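Local coordinates for BH0493 protein (Bacillus halodurans C-125, PDB 2QEE) that binds zinc and is probably a metal-dependent hydrolase of the amidohydrolase superfamily, its substrate not known, at residues 171-174 with 175-178; 212-216 with 217-221; 244-247 with 248-252; 359-362 with 363-366. All coordinates share one frame; numbering follows the deposited sequence.

Interaction 1: 171-174 with 175-178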
loop_
_atom_site.group_PDB
_atom_site.type_symbol
_atom_site.label_atom_id
_atom_site.label_comp_id
_atom_site.label_asym_id
_atom_site.label_seq_id
_atom_site.Cartn_x
_atom_site.Cartn_y
_atom_site.Cartn_z
ATOM N N LEU C 171 22.888 -4.481 -22.438
ATOM C CA LEU C 171 23.320 -3.205 -23.056
ATOM C C LEU C 171 22.562 -2.075 -22.348
ATOM O O LEU C 171 21.364 -1.946 -22.582
ATOM C CB LEU C 171 23.005 -3.220 -24.570
ATOM C CG LEU C 171 23.355 -1.985 -25.416
ATOM C CD1 LEU C 171 24.825 -1.555 -25.145
ATOM C CD2 LEU C 171 23.095 -2.291 -26.889
ATOM N N ARG C 172 23.276 -1.309 -21.521
ATOM C CA ARG C 172 22.701 -0.183 -20.759
ATOM C C ARG C 172 22.712 1.053 -21.650
ATOM O O ARG C 172 23.772 1.439 -22.162
ATOM C CB ARG C 172 23.495 0.043 -19.464
ATOM C CG ARG C 172 23.006 1.239 -18.633
ATOM C CD ARG C 172 23.997 1.683 -17.589
ATOM N NE ARG C 172 23.369 2.645 -16.680
ATOM C CZ ARG C 172 23.457 3.958 -16.840
ATOM N NH1 ARG C 172 24.154 4.427 -17.858
ATOM N NH2 ARG C 172 22.856 4.795 -15.989
ATOM N N LEU C 173 21.550 1.682 -21.809
ATOM C CA LEU C 173 21.425 2.789 -22.784
ATOM C C LEU C 173 21.039 4.168 -22.225
ATOM O O LEU C 173 20.739 5.058 -23.026
ATOM C CB LEU C 173 20.482 2.384 -23.901
ATOM C CG LEU C 173 20.937 1.216 -24.815
ATOM C CD1 LEU C 173 19.837 0.828 -25.756
ATOM C CD2 LEU C 173 22.259 1.585 -25.522
ATOM N N ASP C 174 21.120 4.374 -20.905
ATOM C CA ASP C 174 20.689 5.632 -20.271
ATOM C C ASP C 174 21.288 6.889 -20.991
ATOM O O ASP C 174 20.540 7.797 -21.337
ATOM C CB ASP C 174 21.014 5.635 -18.773
ATOM C CG ASP C 174 20.199 4.569 -18.025
ATOM O OD1 ASP C 174 19.971 3.520 -18.600
ATOM O OD2 ASP C 174 19.771 4.797 -16.902
ATOM N N PRO C 175 22.614 6.908 -21.219
ATOM C CA PRO C 175 23.218 8.139 -21.778
ATOM C C PRO C 175 22.669 8.455 -23.143
ATOM O O PRO C 175 22.462 9.652 -23.473
ATOM C CB PRO C 175 24.709 7.793 -21.843
ATOM C CG PRO C 175 24.901 6.760 -20.686
ATOM C CD PRO C 175 23.647 5.894 -20.915
ATOM N N LEU C 176 22.425 7.427 -23.944
ATOM C CA LEU C 176 21.795 7.603 -25.241
ATOM C C LEU C 176 20.341 8.055 -25.205
ATOM O O LEU C 176 19.955 8.977 -25.901
ATOM C CB LEU C 176 21.938 6.354 -26.100
ATOM C CG LEU C 176 21.230 6.367 -27.451
ATOM C CD1 LEU C 176 22.080 7.278 -28.399
ATOM C CD2 LEU C 176 21.132 4.952 -28.075
ATOM N N LEU C 177 19.519 7.376 -24.417
ATOM C CA LEU C 177 18.112 7.744 -24.408
ATOM C C LEU C 177 17.810 9.003 -23.600
ATOM O O LEU C 177 16.928 9.747 -23.994
ATOM C CB LEU C 177 17.251 6.572 -23.858
ATOM C CG LEU C 177 16.909 5.446 -24.833
ATOM C CD1 LEU C 177 18.085 5.050 -25.624
ATOM C CD2 LEU C 177 16.404 4.224 -24.070
ATOM N N ASN C 178 18.503 9.181 -22.469
ATOM C CA ASN C 178 18.172 10.211 -21.472
ATOM C C ASN C 178 19.022 11.464 -21.622
ATOM O O ASN C 178 18.638 12.517 -21.116
ATOM C CB ASN C 178 18.379 9.691 -20.052
ATOM C CG ASN C 178 17.395 8.577 -19.707
ATOM O OD1 ASN C 178 16.406 8.393 -20.425
ATOM N ND2 ASN C 178 17.718 7.790 -18.669
#

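Interaction 2: 212-216 with 217-221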
loop_
_atom_site.group_PDB
_atom_site.type_symbol
_atom_site.label_atom_id
_atom_site.label_comp_id
_atom_site.label_asym_id
_atom_site.label_seq_id
_atom_site.Cartn_x
_atom_site.Cartn_y
_atom_site.Cartn_z
ATOM N N ASP C 212 25.948 -2.383 -33.608
ATOM C CA ASP C 212 27.373 -2.656 -33.401
ATOM C C ASP C 212 27.606 -3.146 -31.996
ATOM O O ASP C 212 28.429 -4.038 -31.756
ATOM C CB ASP C 212 28.253 -1.396 -33.605
ATOM C CG ASP C 212 28.467 -1.026 -35.093
ATOM O OD1 ASP C 212 28.093 -1.805 -35.991
ATOM O OD2 ASP C 212 28.999 0.072 -35.347
ATOM N N TRP C 213 26.870 -2.590 -31.033
ATOM C CA TRP C 213 27.090 -3.028 -29.646
ATOM C C TRP C 213 26.388 -4.362 -29.353
ATOM O O TRP C 213 26.901 -5.161 -28.594
ATOM C CB TRP C 213 26.670 -1.930 -28.670
ATOM C CG TRP C 213 27.800 -0.975 -28.566
ATOM C CD1 TRP C 213 27.888 0.270 -29.137
ATOM C CD2 TRP C 213 29.050 -1.226 -27.928
ATOM N NE1 TRP C 213 29.134 0.816 -28.854
ATOM C CE2 TRP C 213 29.858 -0.090 -28.114
ATOM C CE3 TRP C 213 29.570 -2.310 -27.213
ATOM C CZ2 TRP C 213 31.151 -0.002 -27.581
ATOM C CZ3 TRP C 213 30.847 -2.223 -26.679
ATOM C CH2 TRP C 213 31.626 -1.075 -26.865
ATOM N N ILE C 214 25.272 -4.596 -30.006
ATOM C CA ILE C 214 24.588 -5.889 -29.947
ATOM C C ILE C 214 25.523 -6.968 -30.460
ATOM O O ILE C 214 25.703 -7.973 -29.809
ATOM C CB ILE C 214 23.273 -5.882 -30.728
ATOM C CG1 ILE C 214 22.189 -5.069 -29.955
ATOM C CG2 ILE C 214 22.776 -7.364 -30.958
ATOM C CD1 ILE C 214 20.988 -4.743 -30.759
ATOM N N GLU C 215 26.151 -6.732 -31.607
ATOM C CA GLU C 215 27.062 -7.701 -32.207
ATOM C C GLU C 215 28.230 -7.981 -31.265
ATOM O O GLU C 215 28.607 -9.122 -31.021
ATOM C CB GLU C 215 27.570 -7.130 -33.534
ATOM C CG GLU C 215 28.748 -7.854 -34.145
ATOM C CD GLU C 215 29.089 -7.311 -35.517
ATOM O OE1 GLU C 215 28.708 -6.153 -35.836
ATOM O OE2 GLU C 215 29.736 -8.061 -36.290
ATOM N N ARG C 216 28.796 -6.920 -30.725
ATOM C CA ARG C 216 29.911 -7.022 -29.822
ATOM C C ARG C 216 29.610 -7.757 -28.481
ATOM O O ARG C 216 30.408 -8.599 -28.010
ATOM C CB ARG C 216 30.443 -5.626 -29.540
ATOM C CG ARG C 216 31.801 -5.599 -28.912
ATOM C CD ARG C 216 32.407 -4.168 -28.999
ATOM N NE ARG C 216 32.780 -3.723 -30.363
ATOM C CZ ARG C 216 32.255 -2.672 -30.996
ATOM N NH1 ARG C 216 31.327 -1.921 -30.424
ATOM N NH2 ARG C 216 32.668 -2.355 -32.212
ATOM N N MET C 217 28.490 -7.400 -27.851
ATOM C CA MET C 217 28.226 -7.829 -26.472
ATOM C C MET C 217 27.357 -9.071 -26.380
ATOM O O MET C 217 27.351 -9.739 -25.323
ATOM C CB MET C 217 27.499 -6.710 -25.733
ATOM C CG MET C 217 28.356 -5.562 -25.294
ATOM S SD MET C 217 27.329 -4.408 -24.341
ATOM C CE MET C 217 28.576 -3.208 -23.891
ATOM N N ASP C 218 26.588 -9.324 -27.432
ATOM C CA ASP C 218 25.550 -10.339 -27.447
ATOM C C ASP C 218 24.611 -10.200 -26.222
ATOM O O ASP C 218 24.348 -11.169 -25.528
ATOM C CB ASP C 218 26.133 -11.746 -27.482
ATOM C CG ASP C 218 25.069 -12.796 -27.749
ATOM O OD1 ASP C 218 23.974 -12.467 -28.296
ATOM O OD2 ASP C 218 25.310 -13.969 -27.396
ATOM N N PRO C 219 24.025 -9.018 -26.038
ATOM C CA PRO C 219 23.297 -8.763 -24.781
ATOM C C PRO C 219 22.017 -9.590 -24.746
ATOM O O PRO C 219 21.385 -9.837 -25.793
ATOM C CB PRO C 219 22.969 -7.250 -24.898
ATOM C CG PRO C 219 22.777 -7.036 -26.384
ATOM C CD PRO C 219 23.893 -7.897 -26.988
ATOM N N VAL C 220 21.596 -9.986 -23.537
ATOM C CA VAL C 220 20.308 -10.629 -23.340
ATOM C C VAL C 220 19.125 -9.673 -23.381
ATOM O O VAL C 220 17.998 -10.078 -23.635
ATOM C CB VAL C 220 20.338 -11.505 -22.025
ATOM C CG1 VAL C 220 21.372 -12.630 -22.209
ATOM C CG2 VAL C 220 20.678 -10.692 -20.861
ATOM N N TYR C 221 19.375 -8.395 -23.100
ATOM C CA TYR C 221 18.375 -7.347 -23.270
ATOM C C TYR C 221 19.109 -6.007 -23.337
ATOM O O TYR C 221 20.312 -5.934 -22.987
ATOM C CB TYR C 221 17.279 -7.367 -22.138
ATOM C CG TYR C 221 17.796 -7.290 -20.713
ATOM C CD1 TYR C 221 18.183 -6.050 -20.165
ATOM C CD2 TYR C 221 17.830 -8.443 -19.865
ATOM C CE1 TYR C 221 18.693 -5.926 -18.827
ATOM C CE2 TYR C 221 18.304 -8.345 -18.528
ATOM C CZ TYR C 221 18.741 -7.082 -18.019
ATOM O OH TYR C 221 19.171 -6.981 -16.710
HETATM O O HOH W 1 24.996 -10.698 -31.056
#

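Interaction 3: 244-247 with 248-252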
loop_
_atom_site.group_PDB
_atom_site.type_symbol
_atom_site.label_atom_id
_atom_site.label_comp_id
_atom_site.label_asym_id
_atom_site.label_seq_id
_atom_site.Cartn_x
_atom_site.Cartn_y
_atom_site.Cartn_z
ATOM N N ASP C 244 11.965 5.237 -33.232
ATOM C CA ASP C 244 12.597 5.114 -34.550
ATOM C C ASP C 244 13.764 4.146 -34.601
ATOM O O ASP C 244 14.093 3.658 -35.687
ATOM C CB ASP C 244 13.090 6.481 -35.058
ATOM C CG ASP C 244 11.975 7.446 -35.362
ATOM O OD1 ASP C 244 10.812 7.025 -35.552
ATOM O OD2 ASP C 244 12.295 8.670 -35.401
ATOM N N CYS C 245 14.412 3.873 -33.465
ATOM C CA CYS C 245 15.654 3.124 -33.459
ATOM C C CYS C 245 15.565 1.875 -32.595
ATOM O O CYS C 245 15.830 0.758 -33.043
ATOM C CB CYS C 245 16.837 3.991 -32.998
ATOM S SG CYS C 245 16.994 5.594 -33.907
ATOM N N LEU C 246 15.233 2.068 -31.328
ATOM C CA LEU C 246 15.437 0.989 -30.358
ATOM C C LEU C 246 14.424 -0.122 -30.614
ATOM O O LEU C 246 14.815 -1.275 -30.647
ATOM C CB LEU C 246 15.309 1.536 -28.916
ATOM C CG LEU C 246 15.677 0.503 -27.860
ATOM C CD1 LEU C 246 16.321 1.207 -26.700
ATOM C CD2 LEU C 246 14.417 -0.318 -27.443
ATOM N N LEU C 247 13.141 0.223 -30.735
ATOM C CA LEU C 247 12.087 -0.800 -30.849
ATOM C C LEU C 247 12.284 -1.611 -32.134
ATOM O O LEU C 247 12.284 -2.851 -32.078
ATOM C CB LEU C 247 10.691 -0.176 -30.774
ATOM C CG LEU C 247 10.323 0.340 -29.363
ATOM C CD1 LEU C 247 8.956 0.984 -29.375
ATOM C CD2 LEU C 247 10.398 -0.794 -28.318
ATOM N N PRO C 248 12.504 -0.918 -33.298
ATOM C CA PRO C 248 12.759 -1.741 -34.520
ATOM C C PRO C 248 13.976 -2.674 -34.412
ATOM O O PRO C 248 13.880 -3.840 -34.804
ATOM C CB PRO C 248 13.026 -0.696 -35.615
ATOM C CG PRO C 248 12.398 0.589 -35.099
ATOM C CD PRO C 248 12.492 0.532 -33.597
ATOM N N VAL C 249 15.098 -2.183 -33.881
ATOM C CA VAL C 249 16.298 -3.009 -33.669
ATOM C C VAL C 249 16.028 -4.194 -32.735
ATOM O O VAL C 249 16.413 -5.357 -33.000
ATOM C CB VAL C 249 17.529 -2.177 -33.221
ATOM C CG1 VAL C 249 18.677 -3.051 -32.749
ATOM C CG2 VAL C 249 18.003 -1.262 -34.351
ATOM N N ALA C 250 15.325 -3.898 -31.635
ATOM C CA ALA C 250 14.961 -4.952 -30.679
ATOM C C ALA C 250 14.123 -6.044 -31.325
ATOM O O ALA C 250 14.338 -7.240 -31.031
ATOM C CB ALA C 250 14.187 -4.325 -29.473
ATOM N N GLU C 251 13.153 -5.629 -32.150
ATOM C CA GLU C 251 12.251 -6.571 -32.808
ATOM C C GLU C 251 13.065 -7.441 -33.758
ATOM O O GLU C 251 12.984 -8.653 -33.738
ATOM C CB GLU C 251 11.123 -5.876 -33.575
ATOM C CG GLU C 251 10.134 -6.891 -34.125
ATOM C CD GLU C 251 9.045 -6.310 -34.949
ATOM O OE1 GLU C 251 8.903 -5.082 -34.996
ATOM O OE2 GLU C 251 8.297 -7.112 -35.556
ATOM N N LYS C 252 13.883 -6.789 -34.562
ATOM C CA LYS C 252 14.698 -7.497 -35.545
ATOM C C LYS C 252 15.601 -8.552 -34.900
ATOM O O LYS C 252 15.707 -9.683 -35.403
ATOM C CB LYS C 252 15.520 -6.481 -36.315
ATOM C CG LYS C 252 16.459 -7.109 -37.311
ATOM C CD LYS C 252 16.982 -6.063 -38.233
ATOM C CE LYS C 252 17.729 -6.721 -39.381
ATOM N NZ LYS C 252 18.125 -5.678 -40.356
#

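Interaction 4: 359-362 with 363-366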
loop_
_atom_site.group_PDB
_atom_site.type_symbol
_atom_site.label_atom_id
_atom_site.label_comp_id
_atom_site.label_asym_id
_atom_site.label_seq_id
_atom_site.Cartn_x
_atom_site.Cartn_y
_atom_site.Cartn_z
ATOM N N ARG C 359 25.956 -4.444 -6.503
ATOM C CA ARG C 359 27.115 -3.620 -6.927
ATOM C C ARG C 359 28.444 -4.134 -6.428
ATOM O O ARG C 359 29.501 -3.810 -7.006
ATOM C CB ARG C 359 26.933 -2.179 -6.455
ATOM C CG ARG C 359 25.817 -1.481 -7.212
ATOM C CD ARG C 359 25.737 -0.017 -6.808
ATOM N NE ARG C 359 24.891 0.676 -7.773
ATOM C CZ ARG C 359 25.358 1.330 -8.831
ATOM N NH1 ARG C 359 26.675 1.410 -9.033
ATOM N NH2 ARG C 359 24.510 1.911 -9.676
ATOM N N VAL C 360 28.409 -4.901 -5.350
ATOM C CA VAL C 360 29.611 -5.443 -4.718
ATOM C C VAL C 360 29.404 -6.948 -4.717
ATOM O O VAL C 360 28.332 -7.437 -4.305
ATOM C CB VAL C 360 29.782 -4.927 -3.292
ATOM C CG1 VAL C 360 30.990 -5.599 -2.612
ATOM C CG2 VAL C 360 29.917 -3.368 -3.281
ATOM N N LEU C 361 30.415 -7.674 -5.197
ATOM C CA LEU C 361 30.304 -9.120 -5.412
ATOM C C LEU C 361 29.642 -9.875 -4.260
ATOM O O LEU C 361 28.684 -10.606 -4.497
ATOM C CB LEU C 361 31.691 -9.742 -5.629
ATOM C CG LEU C 361 31.744 -11.262 -5.856
ATOM C CD1 LEU C 361 30.928 -11.728 -7.044
ATOM C CD2 LEU C 361 33.242 -11.601 -6.012
ATOM N N GLU C 362 30.114 -9.665 -3.031
ATOM C CA GLU C 362 29.614 -10.459 -1.872
ATOM C C GLU C 362 28.131 -10.260 -1.575
ATOM O O GLU C 362 27.534 -11.134 -0.917
ATOM C CB GLU C 362 30.370 -10.166 -0.593
ATOM C CG GLU C 362 31.823 -10.658 -0.601
ATOM C CD GLU C 362 32.779 -9.779 -1.424
ATOM O OE1 GLU C 362 32.405 -8.691 -1.905
ATOM O OE2 GLU C 362 33.944 -10.196 -1.552
ATOM N N GLN C 363 27.545 -9.190 -2.090
ATOM C CA GLN C 363 26.117 -8.934 -1.885
ATOM C C GLN C 363 25.205 -10.026 -2.479
ATOM O O GLN C 363 24.043 -10.187 -2.071
ATOM C CB GLN C 363 25.724 -7.608 -2.491
ATOM C CG GLN C 363 26.363 -6.405 -1.792
ATOM C CD GLN C 363 26.110 -5.087 -2.504
ATOM O OE1 GLN C 363 25.863 -5.046 -3.695
ATOM N NE2 GLN C 363 26.186 -3.989 -1.762
ATOM N N LEU C 364 25.685 -10.777 -3.454
ATOM C CA LEU C 364 24.936 -11.950 -3.939
ATOM C C LEU C 364 24.577 -12.839 -2.774
ATOM O O LEU C 364 23.470 -13.423 -2.786
ATOM C CB LEU C 364 25.773 -12.761 -4.941
ATOM C CG LEU C 364 26.009 -12.033 -6.231
ATOM C CD1 LEU C 364 26.866 -12.968 -7.108
ATOM C CD2 LEU C 364 24.694 -11.791 -6.942
ATOM N N ILE C 365 25.438 -12.917 -1.757
ATOM C CA ILE C 365 25.164 -13.834 -0.643
ATOM C C ILE C 365 23.868 -13.354 0.044
ATOM O O ILE C 365 22.894 -14.122 0.140
ATOM C CB ILE C 365 26.316 -13.877 0.379
ATOM C CG1 ILE C 365 27.556 -14.465 -0.313
ATOM C CG2 ILE C 365 25.955 -14.814 1.595
ATOM C CD1 ILE C 365 28.836 -14.464 0.592
ATOM N N TYR C 366 23.875 -12.107 0.520
ATOM C CA TYR C 366 22.696 -11.657 1.336
ATOM C C TYR C 366 21.479 -11.371 0.482
ATOM O O TYR C 366 20.305 -11.602 0.924
ATOM C CB TYR C 366 23.016 -10.477 2.229
ATOM C CG TYR C 366 22.755 -9.073 1.719
ATOM C CD1 TYR C 366 21.446 -8.558 1.660
ATOM C CD2 TYR C 366 23.831 -8.213 1.346
ATOM C CE1 TYR C 366 21.186 -7.246 1.333
ATOM C CE2 TYR C 366 23.556 -6.887 0.985
ATOM C CZ TYR C 366 22.251 -6.415 0.949
ATOM O OH TYR C 366 21.972 -5.101 0.611
#

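Interaction 1: 171-174 with 175-178
Leu177 N donates to Leu173 O at 3.0 Å, with an N-H...O angle of 169°, and Asn178 N reaches Asp174 O at 2.7 Å. Leu173 is the N-cap, directly after strand 171-172. The side chains of Asp174 and Asn178 run side by side, pointing the same way, with the carboxylate and amide planes 64° apart; Asp174 CB comes 3.9 Å from Asn178 ND2. Both polar ends are held by strand 222-226, Asp174 OD2 by Ser225 OG and Asn178 ND2 by Ser225 O. Arg172 was modelled in two conformers; in the one described, NH2 lies 3.2 Å from Asp174 OD2, the oxygen standing well out of the guanidinium plane, so that only the charges attract and the ion pair is tentative. Its NH1 pairs with Asp147 and meets Pro175 CD. Pro175 fills the first turn, where no N-H is required of it. Replacing Pro175 by an alanine removes ring carbons CG and CD, which would probably leave the Arg172 guanidinium and Phe149 without this packing surface and the helix start less rigid. The inner side is apolar: Leu177, with CG set beside its own N (chi1 -81°), brings CD1 to 4.0 Å from Leu173 CB. Leu173 and Leu177 lean on Leu246 of helix 237-253, while Leu173 and Leu176 rest on Leu210 of helix 200-217, wedging this turn between both helices and strand 222-226.

Interaction 2: 212-216 with 217-221
Met217 lays its methyl against the benzo part of the Trp213 indole, with CE 3.6 Å from Trp213 CE3 and nearly as close to CZ3. The sulfur stands farther off, SD being 5.4 Å from the centroid of the six-membered ring and 63° from its normal, an oblique Met-aromatic contact. Met217 CG lies anti to the carbonyl carbon (chi1 -77°) and the chain runs extended beyond it, which carries CE along to the indole. On one face of that indole Arg216 NH1 sits 3.2 Å above the plane, over the ring centre, and Trp213 CD2 lies in the guanidinium plane at its edge, so the group approaches edge-on.

The backbone positions these groups. Met217 N donates to Trp213 O at 2.8 Å, and Asp218 N to Ile214 O at 2.9 Å. Asp218 then takes a positive phi and ends helix 200-217. Pro219 turns back over the last turn, its CD 3.4 Å from Ile214 O and its CG 4.1 Å from Ile214 CG1. A water donates to Ile214 O at 3.1 Å and, weakly, to Asp218 OD1; the carboxylate also pairs with Arg416.

A serine in place of Met217 would probably open a gap beside the indole and strip Leu171 of strand 171-172 of an apolar neighbour. The chemistry is thus divided: the inward side is apolar, with the one sulfur of Met217, facing Leu171 and Trp157, whereas the helix end is charged and hydrated at the exposed Asp218, before the chain turns back into the interior at Pro219.

Interaction 3: 244-247 with 248-252
Pro248 carries the one ring of this contact, a pyrrolidine puckered C-gamma exo, whose CG and CD press on the preceding turn. Its CG comes 3.6 Å from Asp244 O, its CD 3.4 Å from Cys245 O, and the same CD lies 3.4 Å from Leu247 CB, tighter than ordinary van der Waals contact. Lacking an N-H, the ring cannot bond to the turn before it, and helix 237-253 is kinked here, with a wider pi-type turn at 244-246.

The regular ladder resumes at once. Val249 N donates to Cys245 O at 3.1 Å, Ala250 N to Leu246 O at 2.8 Å, and Glu251 N to Leu247 O at 2.9 Å with an N-H...O angle of 156°. Val249 CG2, lying beside its own backbone N, comes 3.2 Å from Cys245 O. Asn296 ND2 also donates to Leu247 O, which therefore takes two bonds.

Cys245 and Val249 face helix 200-217, and the helix is the crossover of the beta-alpha-beta unit between strands 222-226 and 257-264. Chemically, the proline swaps one helical bond for carbon-to-carbonyl packing, and three consecutive backbone bonds carry the helix across the kink.

Interaction 4: 359-362 with 363-366
Gln363 folds its side chain back on the loop, and OE1 takes two backbone donors: Arg359 N at 2.9 Å and Val360 N at 3.0 Å. They come from different directions. The first lies nearly along the C=O axis, whereas the second sits above the carbonyl plane, 69° out of it. With CG set beside the backbone N (chi1 -66°) and the chain extended beyond, the Gln363 side chain crosses that of Val360 at about a right angle, with CD 3.8 Å from Val360 CB. This is the compact half, tied further by Gln363 N to Val360 O at 2.9 Å, the closing bond of a type I turn. Leu364 N to Leu361 O and Ile365 N to Glu362 O continue with the same three-residue spacing.

The less tightly bonded part has a single apolar contact, Leu361 CD1 to Leu364 CD1 at 4.2 Å, and only Arg359 is partly exposed, its extended chain leading away from the turn toward the zinc ligand His30. Glu362 turns its carboxylate away from the turn, to Gln129 and the backbone N of Asp43.

In the fold the turn leads into helix 363-388. Val360 and Gln363 are covered by helix 44-48, Leu361 and Leu364 by helix 126-136, and Tyr366 by helix 93-104.

How the interactions relate
Interactions 1, 2 and 3 form one connected patch. The closest links are Leu171 N to Tyr221 O at 3.0 Å, a probable hydrogen bond, and the packing of Ile214 CD1 on Val249 CG1 at 3.5 Å; Leu173 CD1 meets Leu246 CD1 at 3.7 Å. Interaction 4 stands apart: its centre is about 25 Å from those of interactions 1 and 2 and about 33 Å from that of interaction 3. The metal site nevertheless relates the two regions. The zinc ion, bound by His28, His30 and Asp357, lies about 8 Å from the Arg172 side chain and about 6 Å from that of Arg359, whereas interaction 3 is remote from it.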